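Local structure of neck and C-terminal motor domain of Kar3 (Candida glabrata, 4GKR) at residues Y33-P38 and T121-N126; E90-V95 and V132-N137; R240-F245 and S320-L325. The protein probably hydrolyses ATP to drive movement along microtubules, as the C-terminal motor of a mitotic kinesin-14 that works with a partner such as Vik1. One frame throughout, in Å; residues are numbered along the deposited sequence.

Contact 1 (Y33-P38 and T121-N126). With MG (magnesium ion), chain C; ADP (adenosine-5'-diphosphate), chain D.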
loop_
_atom_site.group_PDB
_atom_site.type_symbol
_atom_site.label_atom_id
_atom_site.label_comp_id
_atom_site.label_asym_id
_atom_site.label_seq_id
_atom_site.Cartn_x
_atom_site.Cartn_y
_atom_site.Cartn_z
ATOM N N TYR A 33 4.810 -1.062 -8.695
ATOM C CA TYR A 33 6.133 -0.464 -8.741
ATOM C C TYR A 33 7.082 -1.325 -7.984
ATOM O O TYR A 33 6.694 -2.045 -7.068
ATOM C CB TYR A 33 6.168 0.935 -8.132
ATOM C CG TYR A 33 5.277 1.949 -8.783
ATOM C CD1 TYR A 33 4.797 1.764 -10.069
ATOM C CD2 TYR A 33 4.947 3.112 -8.123
ATOM C CE1 TYR A 33 3.985 2.692 -10.659
ATOM C CE2 TYR A 33 4.132 4.051 -8.710
ATOM C CZ TYR A 33 3.665 3.822 -9.977
ATOM O OH TYR A 33 2.860 4.733 -10.570
ATOM N N CYS A 34 8.347 -1.252 -8.342
ATOM C CA CYS A 34 9.332 -1.997 -7.610
ATOM C C CYS A 34 10.285 -1.014 -6.973
ATOM O O CYS A 34 10.691 -0.062 -7.619
ATOM C CB CYS A 34 10.059 -2.947 -8.543
ATOM S SG CYS A 34 11.441 -3.740 -7.706
ATOM N N ARG A 35 10.636 -1.220 -5.716
ATOM C CA ARG A 35 11.629 -0.345 -5.096
ATOM C C ARG A 35 12.789 -1.109 -4.498
ATOM O O ARG A 35 12.596 -1.932 -3.612
ATOM C CB ARG A 35 11.002 0.551 -4.021
ATOM C CG ARG A 35 12.041 1.349 -3.232
ATOM C CD ARG A 35 11.426 2.265 -2.197
ATOM N NE ARG A 35 12.270 3.439 -1.985
ATOM C CZ ARG A 35 12.044 4.386 -1.072
ATOM N NH1 ARG A 35 10.990 4.317 -0.265
ATOM N NH2 ARG A 35 12.869 5.407 -0.979
ATOM N N ILE A 36 13.998 -0.823 -4.955
ATOM C CA ILE A 36 15.174 -1.421 -4.333
ATOM C C ILE A 36 15.668 -0.482 -3.244
ATOM O O ILE A 36 15.984 0.657 -3.529
ATOM C CB ILE A 36 16.299 -1.654 -5.370
ATOM C CG1 ILE A 36 15.778 -2.526 -6.515
ATOM C CG2 ILE A 36 17.518 -2.308 -4.728
ATOM C CD1 ILE A 36 16.647 -2.546 -7.749
ATOM N N ARG A 37 15.726 -0.934 -2.001
ATOM C CA ARG A 37 16.347 -0.098 -0.958
ATOM C C ARG A 37 17.884 -0.096 -1.050
ATOM O O ARG A 37 18.483 -1.021 -1.613
ATOM C CB ARG A 37 15.910 -0.530 0.445
ATOM C CG ARG A 37 16.484 -1.854 0.907
ATOM C CD ARG A 37 16.418 -1.983 2.414
ATOM N NE ARG A 37 16.770 -3.325 2.877
ATOM C CZ ARG A 37 18.004 -3.819 2.926
ATOM N NH1 ARG A 37 19.039 -3.096 2.522
ATOM N NH2 ARG A 37 18.201 -5.049 3.372
ATOM N N PRO A 38 18.527 0.960 -0.520
ATOM C CA PRO A 38 19.996 0.981 -0.380
ATOM C C PRO A 38 20.492 -0.123 0.545
ATOM O O PRO A 38 19.727 -0.602 1.376
ATOM C CB PRO A 38 20.281 2.347 0.253
ATOM C CG PRO A 38 18.951 2.886 0.679
ATOM C CD PRO A 38 17.927 2.270 -0.216
ATOM N N THR A 121 7.893 -0.826 5.872
ATOM C CA THR A 121 7.518 0.144 6.881
ATOM C C THR A 121 8.110 1.493 6.525
ATOM O O THR A 121 7.476 2.533 6.696
ATOM C CB THR A 121 8.005 -0.297 8.274
ATOM O OG1 THR A 121 7.393 -1.550 8.614
ATOM C CG2 THR A 121 7.649 0.725 9.343
ATOM N N TYR A 122 9.335 1.475 6.033
ATOM C CA TYR A 122 10.019 2.698 5.693
ATOM C C TYR A 122 9.275 3.405 4.563
ATOM O O TYR A 122 9.053 4.604 4.624
ATOM C CB TYR A 122 11.474 2.409 5.311
ATOM C CG TYR A 122 12.235 3.641 4.922
ATOM C CD1 TYR A 122 12.164 4.136 3.617
ATOM C CD2 TYR A 122 13.018 4.332 5.861
ATOM C CE1 TYR A 122 12.844 5.279 3.249
ATOM C CE2 TYR A 122 13.712 5.481 5.498
ATOM C CZ TYR A 122 13.620 5.943 4.190
ATOM O OH TYR A 122 14.297 7.072 3.807
ATOM N N THR A 123 8.886 2.651 3.541
ATOM C CA THR A 123 8.087 3.182 2.457
ATOM C C THR A 123 6.740 3.751 2.923
ATOM O O THR A 123 6.359 4.838 2.508
ATOM C CB THR A 123 7.860 2.112 1.373
ATOM O OG1 THR A 123 9.120 1.765 0.799
ATOM C CG2 THR A 123 6.937 2.639 0.251
ATOM N N MET A 124 6.027 3.031 3.785
ATOM C CA MET A 124 4.687 3.480 4.186
ATOM C C MET A 124 4.650 4.499 5.333
ATOM O O MET A 124 3.768 5.361 5.348
ATOM C CB MET A 124 3.762 2.298 4.484
ATOM C CG MET A 124 3.665 1.302 3.338
ATOM S SD MET A 124 2.900 1.966 1.827
ATOM C CE MET A 124 1.223 2.246 2.400
ATOM N N LEU A 125 5.611 4.431 6.256
ATOM C CA LEU A 125 5.454 5.105 7.555
ATOM C C LEU A 125 6.601 5.973 8.029
ATOM O O LEU A 125 6.595 6.408 9.172
ATOM C CB LEU A 125 5.174 4.084 8.649
ATOM C CG LEU A 125 3.848 3.325 8.634
ATOM C CD1 LEU A 125 3.833 2.292 9.765
ATOM C CD2 LEU A 125 2.680 4.312 8.752
ATOM N N ASN A 126 7.587 6.222 7.179
ATOM C CA ASN A 126 8.701 7.065 7.575
ATOM C C ASN A 126 8.244 8.500 7.894
ATOM O O ASN A 126 7.565 9.118 7.077
ATOM C CB ASN A 126 9.747 7.074 6.470
ATOM C CG ASN A 126 11.105 7.487 6.970
ATOM O OD1 ASN A 126 11.723 8.399 6.414
ATOM N ND2 ASN A 126 11.579 6.834 8.037
HETATM MG MG MG C . 7.996 -3.724 8.744
HETATM P PB ADP D . 10.334 -4.065 6.499
HETATM O O1B ADP D . 10.145 -4.277 5.005
HETATM O O2B ADP D . 9.277 -3.213 7.152
HETATM O O3B ADP D . 10.649 -5.371 7.175
HETATM P PA ADP D . 11.882 -1.705 7.214
HETATM O O1A ADP D . 11.097 -0.602 6.578
HETATM O O2A ADP D . 11.835 -1.864 8.714
HETATM O O3A ADP D . 11.673 -3.167 6.538
HETATM O "O5'" ADP D . 13.355 -1.389 6.672
HETATM C "C5'" ADP D . 14.476 -2.217 6.992
HETATM C "C4'" ADP D . 15.685 -1.334 7.321
HETATM O "O4'" ADP D . 16.256 -0.707 6.158
HETATM C "C3'" ADP D . 15.298 -0.195 8.245
HETATM O "O3'" ADP D . 16.382 -0.070 9.156
HETATM C "C2'" ADP D . 15.189 1.029 7.339
HETATM O "O2'" ADP D . 15.546 2.255 7.972
HETATM C "C1'" ADP D . 16.133 0.724 6.201
HETATM N N9 ADP D . 15.571 1.161 4.905
HETATM C C8 ADP D . 14.619 0.514 4.225
HETATM N N7 ADP D . 14.317 1.139 3.063
HETATM C C5 ADP D . 15.102 2.211 2.976
HETATM C C6 ADP D . 15.299 3.298 1.994
HETATM N N6 ADP D . 14.575 3.347 0.859
HETATM N N1 ADP D . 16.219 4.245 2.287
HETATM C C2 ADP D . 16.954 4.209 3.423
HETATM N N3 ADP D . 16.828 3.251 4.360
HETATM C C4 ADP D . 15.933 2.233 4.197
HETATM O O HOH W 1 6.296 -3.922 7.747
HETATM O O HOH W 2 7.004 -3.511 10.508
HETATM O O HOH W 3 9.476 -2.670 9.694
HETATM O O HOH W 4 8.794 -5.291 9.067
#
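In the ADP pocket of this kinesin motor domain, Arg35 on strand 33-36 meets Thr123 and Tyr122 on the P-loop (Walker A) helix. Arg35 NH1 comes to Thr123 OG1 at 3.3 Å in a weak hydrogen bond, with the hydroxyl at the edge of the guanidinium. The hydroxyl's stronger partner is Gly119 O. Arg35 NH1 also lies 4.1 Å from Tyr122 CD1, near the plane of the phenol. Arg35 CG is anti to the backbone N (chi1 173°), and the extended chain carries the guanidinium across to the helix. Its stronger partners are Asn88 OD1 and Glu86 O.

ADP lies between the two segments, its adenine over one face of Tyr122, with ADP C6 3.4 Å from Tyr122 CE1. Pro38, just past the strand, lies on the opposite side of the adenine, with Pro38 CG 3.4 Å from ADP N1. ADP N6 also sits over a face of the Arg35 guanidinium. Thr121 N donates to ADP O2B, and Thr121 OG1 binds the magnesium ion at 2.3 Å. Four waters and ADP O2B complete its six ligands.

Strand 335-342 pairs with strand 30-36, Ile91 of helix 88-93 touches Arg35, and Ile131 of helix 131-147 packs on Thr123.

Contact 2 (E90-V95 and V132-N137)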
loop_
_atom_site.group_PDB
_atom_site.type_symbol
_atom_site.label_atom_id
_atom_site.label_comp_id
_atom_site.label_asym_id
_atom_site.label_seq_id
_atom_site.Cartn_x
_atom_site.Cartn_y
_atom_site.Cartn_z
ATOM N N GLU A 90 10.673 11.651 -3.810
ATOM C CA GLU A 90 10.620 11.443 -5.249
ATOM C C GLU A 90 9.528 10.433 -5.571
ATOM O O GLU A 90 8.759 10.605 -6.516
ATOM C CB GLU A 90 11.989 10.989 -5.792
ATOM N N ILE A 91 9.445 9.399 -4.748
ATOM C CA ILE A 91 8.439 8.368 -4.902
ATOM C C ILE A 91 7.014 8.900 -4.762
ATOM O O ILE A 91 6.108 8.420 -5.439
ATOM C CB ILE A 91 8.721 7.184 -3.961
ATOM C CG1 ILE A 91 9.807 6.308 -4.594
ATOM C CG2 ILE A 91 7.455 6.382 -3.691
ATOM C CD1 ILE A 91 10.227 5.123 -3.764
ATOM N N PHE A 92 6.806 9.897 -3.910
ATOM C CA PHE A 92 5.461 10.450 -3.791
ATOM C C PHE A 92 4.983 11.222 -5.026
ATOM O O PHE A 92 3.778 11.252 -5.311
ATOM C CB PHE A 92 5.265 11.282 -2.524
ATOM C CG PHE A 92 3.823 11.524 -2.208
ATOM C CD1 PHE A 92 3.045 10.511 -1.644
ATOM C CD2 PHE A 92 3.216 12.725 -2.539
ATOM C CE1 PHE A 92 1.698 10.704 -1.373
ATOM C CE2 PHE A 92 1.860 12.916 -2.288
ATOM C CZ PHE A 92 1.105 11.908 -1.695
ATOM N N LYS A 93 5.914 11.835 -5.760
ATOM C CA LYS A 93 5.566 12.559 -6.994
ATOM C C LYS A 93 4.813 11.621 -7.944
ATOM O O LYS A 93 3.817 12.016 -8.541
ATOM C CB LYS A 93 6.809 13.168 -7.663
ATOM N N GLU A 94 5.266 10.367 -8.014
ATOM C CA GLU A 94 4.659 9.316 -8.838
ATOM C C GLU A 94 3.481 8.567 -8.174
ATOM O O GLU A 94 3.013 7.573 -8.709
ATOM C CB GLU A 94 5.740 8.322 -9.305
ATOM N N VAL A 95 2.998 9.044 -7.031
ATOM C CA VAL A 95 1.846 8.433 -6.334
ATOM C C VAL A 95 0.711 9.466 -6.142
ATOM O O VAL A 95 -0.482 9.117 -5.982
ATOM C CB VAL A 95 2.278 7.878 -4.945
ATOM C CG1 VAL A 95 1.091 7.484 -4.101
ATOM C CG2 VAL A 95 3.212 6.693 -5.101
ATOM N N VAL A 132 2.036 7.241 4.074
ATOM C CA VAL A 132 0.972 7.701 4.990
ATOM C C VAL A 132 1.080 9.204 5.352
ATOM O O VAL A 132 0.180 9.980 5.022
ATOM C CB VAL A 132 0.829 6.790 6.235
ATOM C CG1 VAL A 132 -0.035 7.446 7.302
ATOM C CG2 VAL A 132 0.287 5.426 5.843
ATOM N N PRO A 133 2.175 9.641 6.001
ATOM C CA PRO A 133 2.214 11.105 6.226
ATOM C C PRO A 133 2.136 11.947 4.941
ATOM O O PRO A 133 1.493 12.989 4.940
ATOM C CB PRO A 133 3.544 11.335 6.938
ATOM C CG PRO A 133 4.320 10.087 6.750
ATOM C CD PRO A 133 3.327 8.963 6.618
ATOM N N ALA A 134 2.751 11.499 3.855
ATOM C CA ALA A 134 2.699 12.253 2.600
ATOM C C ALA A 134 1.267 12.334 2.052
ATOM O O ALA A 134 0.825 13.394 1.604
ATOM C CB ALA A 134 3.620 11.639 1.570
ATOM N N THR A 135 0.553 11.213 2.099
ATOM C CA THR A 135 -0.795 11.170 1.621
ATOM C C THR A 135 -1.638 12.130 2.414
ATOM O O THR A 135 -2.321 12.964 1.827
ATOM C CB THR A 135 -1.354 9.750 1.710
ATOM O OG1 THR A 135 -0.669 8.936 0.753
ATOM C CG2 THR A 135 -2.833 9.713 1.405
ATOM N N ILE A 136 -1.577 12.036 3.744
ATOM C CA ILE A 136 -2.386 12.905 4.598
ATOM C C ILE A 136 -2.107 14.367 4.259
ATOM O O ILE A 136 -3.027 15.159 4.050
ATOM C CB ILE A 136 -2.191 12.611 6.101
ATOM C CG1 ILE A 136 -3.003 11.365 6.494
ATOM C CG2 ILE A 136 -2.629 13.798 6.954
ATOM C CD1 ILE A 136 -2.493 10.602 7.708
ATOM N N ASN A 137 -0.837 14.707 4.141
ATOM C CA ASN A 137 -0.466 16.081 3.804
ATOM C C ASN A 137 -0.982 16.548 2.441
ATOM O O ASN A 137 -1.466 17.675 2.294
ATOM C CB ASN A 137 1.039 16.245 3.852
ATOM C CG ASN A 137 1.438 17.637 4.238
ATOM O OD1 ASN A 137 1.063 18.127 5.319
ATOM N ND2 ASN A 137 2.186 18.307 3.356
#
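This is a small helix-to-helix contact, partly buried, in which Phe92 of helix 88-93 lies against Ala134 and Thr135 of helix 131-147. It is apolar in character, and no hydrogen bond crosses it. The backbones come nearest at Phe92 and Ala134, whose CA atoms are 7.2 Å apart.

The methyl of Ala134 sits over one face of the Phe92 ring. Ala134 CB is 3.7 Å from the centroid of the Phe92 ring and 22° off the ring normal, which makes a CH-pi contact. The methyl is shifted toward the CD1 side, with Ala134 CB 3.5 Å from Phe92 CD1. Farther out on the ring, Phe92 CZ lies 3.6 Å from Ala134 O. With chi1 at -164°, Phe92 swings its ring out from its own helix to the other one, CG opposite the backbone N.

Thr135 meets the ring differently. Its side chain crosses that of Phe92 at about a right angle, and Thr135 OG1 stands at the ring edge, 3.6 Å from Phe92 CE1. This hydroxyl is hydrogen-bonded to Ile131 O within its own helix.

In the kinesin motor fold, helices pack on both faces of a central mixed sheet. Here two of them meet over one face. Thr135 rests on Leu264 and Leu266 of strand 259-268 and on Ile247 of strand 242-252. Ile91 and Val95 reach Phe339 of strand 335-342.

His138, one turn on from Ala134, meets Phe92 edge-to-face and extends the contact along helix 131-147. Val95 N bonds to Phe92 O at 2.9 Å. Val95 is then the N-cap of helix 96-99.

Contact 3 (R240-F245 and S320-L325). With EDO (1,2-ethanediol), chain E.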
loop_
_atom_site.group_PDB
_atom_site.type_symbol
_atom_site.label_atom_id
_atom_site.label_comp_id
_atom_site.label_asym_id
_atom_site.label_seq_id
_atom_site.Cartn_x
_atom_site.Cartn_y
_atom_site.Cartn_z
ATOM N N ARG A 240 5.186 -9.825 11.214
ATOM C CA ARG A 240 4.263 -10.892 10.864
ATOM C C ARG A 240 2.805 -10.397 10.784
ATOM O O ARG A 240 1.884 -11.186 10.880
ATOM C CB ARG A 240 4.361 -12.015 11.894
ATOM C CG ARG A 240 5.622 -12.842 11.802
ATOM C CD ARG A 240 5.820 -13.673 13.073
ATOM N NE ARG A 240 7.113 -14.344 13.062
ATOM C CZ ARG A 240 7.293 -15.664 12.964
ATOM N NH1 ARG A 240 6.255 -16.487 12.910
ATOM N NH2 ARG A 240 8.532 -16.161 12.946
ATOM N N SER A 241 2.597 -9.097 10.631
ATOM C CA SER A 241 1.260 -8.513 10.663
ATOM C C SER A 241 1.026 -7.616 9.469
ATOM O O SER A 241 1.986 -7.041 8.913
ATOM C CB SER A 241 1.109 -7.624 11.885
ATOM O OG SER A 241 1.337 -8.318 13.085
ATOM N N HIS A 242 -0.241 -7.454 9.093
ATOM C CA HIS A 242 -0.577 -6.363 8.178
ATOM C C HIS A 242 -0.897 -5.148 8.980
ATOM O O HIS A 242 -1.466 -5.239 10.064
ATOM C CB HIS A 242 -1.749 -6.692 7.267
ATOM C CG HIS A 242 -1.748 -8.099 6.755
ATOM N ND1 HIS A 242 -0.792 -8.571 5.934
ATOM C CD2 HIS A 242 -2.621 -9.145 6.987
ATOM C CE1 HIS A 242 -1.046 -9.857 5.654
ATOM N NE2 HIS A 242 -2.166 -10.207 6.300
ATOM N N SER A 243 -0.512 -3.993 8.455
ATOM C CA SER A 243 -0.819 -2.729 9.088
ATOM C C SER A 243 -1.623 -1.926 8.114
ATOM O O SER A 243 -1.136 -1.599 7.026
ATOM C CB SER A 243 0.461 -1.987 9.429
ATOM O OG SER A 243 1.022 -2.545 10.592
ATOM N N ILE A 244 -2.857 -1.607 8.496
ATOM C CA ILE A 244 -3.730 -0.870 7.605
ATOM C C ILE A 244 -4.095 0.502 8.157
ATOM O O ILE A 244 -4.630 0.634 9.258
ATOM C CB ILE A 244 -4.975 -1.696 7.268
ATOM C CG1 ILE A 244 -4.546 -3.050 6.724
ATOM C CG2 ILE A 244 -5.792 -1.003 6.187
ATOM C CD1 ILE A 244 -5.430 -4.180 7.171
ATOM N N PHE A 245 -3.791 1.527 7.379
ATOM C CA PHE A 245 -4.234 2.864 7.693
ATOM C C PHE A 245 -5.408 3.210 6.778
ATOM O O PHE A 245 -5.287 3.146 5.565
ATOM C CB PHE A 245 -3.081 3.828 7.510
ATOM C CG PHE A 245 -3.248 5.104 8.261
ATOM C CD1 PHE A 245 -3.897 6.197 7.676
ATOM C CD2 PHE A 245 -2.765 5.226 9.554
ATOM C CE1 PHE A 245 -4.070 7.388 8.371
ATOM C CE2 PHE A 245 -2.937 6.417 10.255
ATOM C CZ PHE A 245 -3.586 7.504 9.656
ATOM N N SER A 320 -10.052 -14.781 2.975
ATOM C CA SER A 320 -9.144 -14.262 3.988
ATOM C C SER A 320 -9.627 -12.930 4.542
ATOM O O SER A 320 -10.315 -12.152 3.858
ATOM C CB SER A 320 -7.714 -14.113 3.443
ATOM O OG SER A 320 -7.524 -12.879 2.752
ATOM N N LYS A 321 -9.229 -12.640 5.771
ATOM C CA LYS A 321 -9.707 -11.452 6.430
ATOM C C LYS A 321 -9.296 -10.203 5.681
ATOM O O LYS A 321 -10.079 -9.257 5.564
ATOM C CB LYS A 321 -9.176 -11.392 7.851
ATOM C CG LYS A 321 -9.784 -10.264 8.659
ATOM C CD LYS A 321 -9.809 -10.617 10.126
ATOM C CE LYS A 321 -11.181 -11.057 10.566
ATOM N NZ LYS A 321 -11.177 -11.327 12.029
ATOM N N LEU A 322 -8.068 -10.200 5.171
ATOM C CA LEU A 322 -7.502 -9.007 4.572
ATOM C C LEU A 322 -8.299 -8.621 3.351
ATOM O O LEU A 322 -8.677 -7.474 3.193
ATOM C CB LEU A 322 -6.034 -9.233 4.202
ATOM C CG LEU A 322 -5.229 -8.109 3.528
ATOM C CD1 LEU A 322 -5.232 -6.793 4.300
ATOM C CD2 LEU A 322 -3.813 -8.626 3.415
ATOM N N THR A 323 -8.564 -9.583 2.480
ATOM C CA THR A 323 -9.312 -9.278 1.277
ATOM C C THR A 323 -10.792 -9.038 1.576
ATOM O O THR A 323 -11.455 -8.308 0.842
ATOM C CB THR A 323 -9.179 -10.400 0.241
ATOM O OG1 THR A 323 -9.393 -11.654 0.893
ATOM C CG2 THR A 323 -7.785 -10.390 -0.365
ATOM N N TYR A 324 -11.306 -9.655 2.641
ATOM C CA TYR A 324 -12.687 -9.451 3.042
ATOM C C TYR A 324 -12.886 -8.060 3.608
ATOM O O TYR A 324 -13.878 -7.406 3.342
ATOM C CB TYR A 324 -13.118 -10.510 4.049
ATOM C CG TYR A 324 -14.599 -10.507 4.342
ATOM C CD1 TYR A 324 -15.532 -10.924 3.375
ATOM C CD2 TYR A 324 -15.073 -10.097 5.579
ATOM C CE1 TYR A 324 -16.886 -10.911 3.631
ATOM C CE2 TYR A 324 -16.428 -10.103 5.849
ATOM C CZ TYR A 324 -17.323 -10.506 4.870
ATOM O OH TYR A 324 -18.657 -10.498 5.150
ATOM N N LEU A 325 -11.920 -7.594 4.374
ATOM C CA LEU A 325 -11.960 -6.233 4.875
ATOM C C LEU A 325 -11.890 -5.180 3.775
ATOM O O LEU A 325 -12.577 -4.155 3.839
ATOM C CB LEU A 325 -10.808 -6.029 5.844
ATOM C CG LEU A 325 -10.426 -4.621 6.262
ATOM C CD1 LEU A 325 -11.582 -3.982 7.024
ATOM C CD2 LEU A 325 -9.196 -4.746 7.139
HETATM C C1 EDO E . -4.284 -12.779 8.431
HETATM O O1 EDO E . -3.040 -12.354 8.989
HETATM C C2 EDO E . -5.026 -11.569 7.876
HETATM O O2 EDO E . -5.964 -11.935 6.855
#
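His242 and Leu322 cross at a slant, and one leucine methyl sits over the face of the imidazole. Leu322 CD2 is 3.6 Å from the centroid of the His242 ring and 8° off its normal, a CH-pi contact over the ring centre. The ring is held at both nitrogens, NE2 by Ser294 OG and ND1 by Ala270 N, so its face is kept turned to the leucine. A 1,2-ethanediol, probably from the crystallisation liquor, places its C2 at the edge of the ring, in plane, 3.5 Å from His242 CD2.

Ile244 points the same way as His242, two residues along strand 242-245. Ile244 CD1 meets Leu325 CD2 tip to tip at 3.8 Å. Ile244 CD1 also passes Leu322 CD1 at 3.9 Å. A chi1 of 179° aims the Leu322 branch point at the strand, and chi2 then spreads one methyl to His242 and the other to Ile244.

His242 closes the SSRSH sequence of kinesin switch I, and Ala270 belongs to the switch II sequence DLAGSE. Strand 242-245 and helix 321-325 run nearly parallel, at 12°, with axes 11.4 Å apart. Strand 152-163 pairs with the strand and touches Leu325 through Ile160, while helix 291-306 packs on Thr323.

In the fold
All three contacts lie in the kinesin motor domain and reach its central mixed sheet. Contacts 1 and 2 are neighbours, with centres about 12 Å apart. Their segments alternate along the chain, and helix 131-147 follows the P-loop helix, with a probable hydrogen bond from Val132 N to Met124 O, 2.9 Å. Contact 3 comes later in the chain, its centre about 19 Å from that of contact 1 and about 21 Å from that of contact 2. It meets contact 2 where Phe245 packs on Ile136 and Val132. Contacts 1 and 3 share the sheet without touching, and contact 2 touches both, which is consistent with a motor that passes nucleotide state through its core.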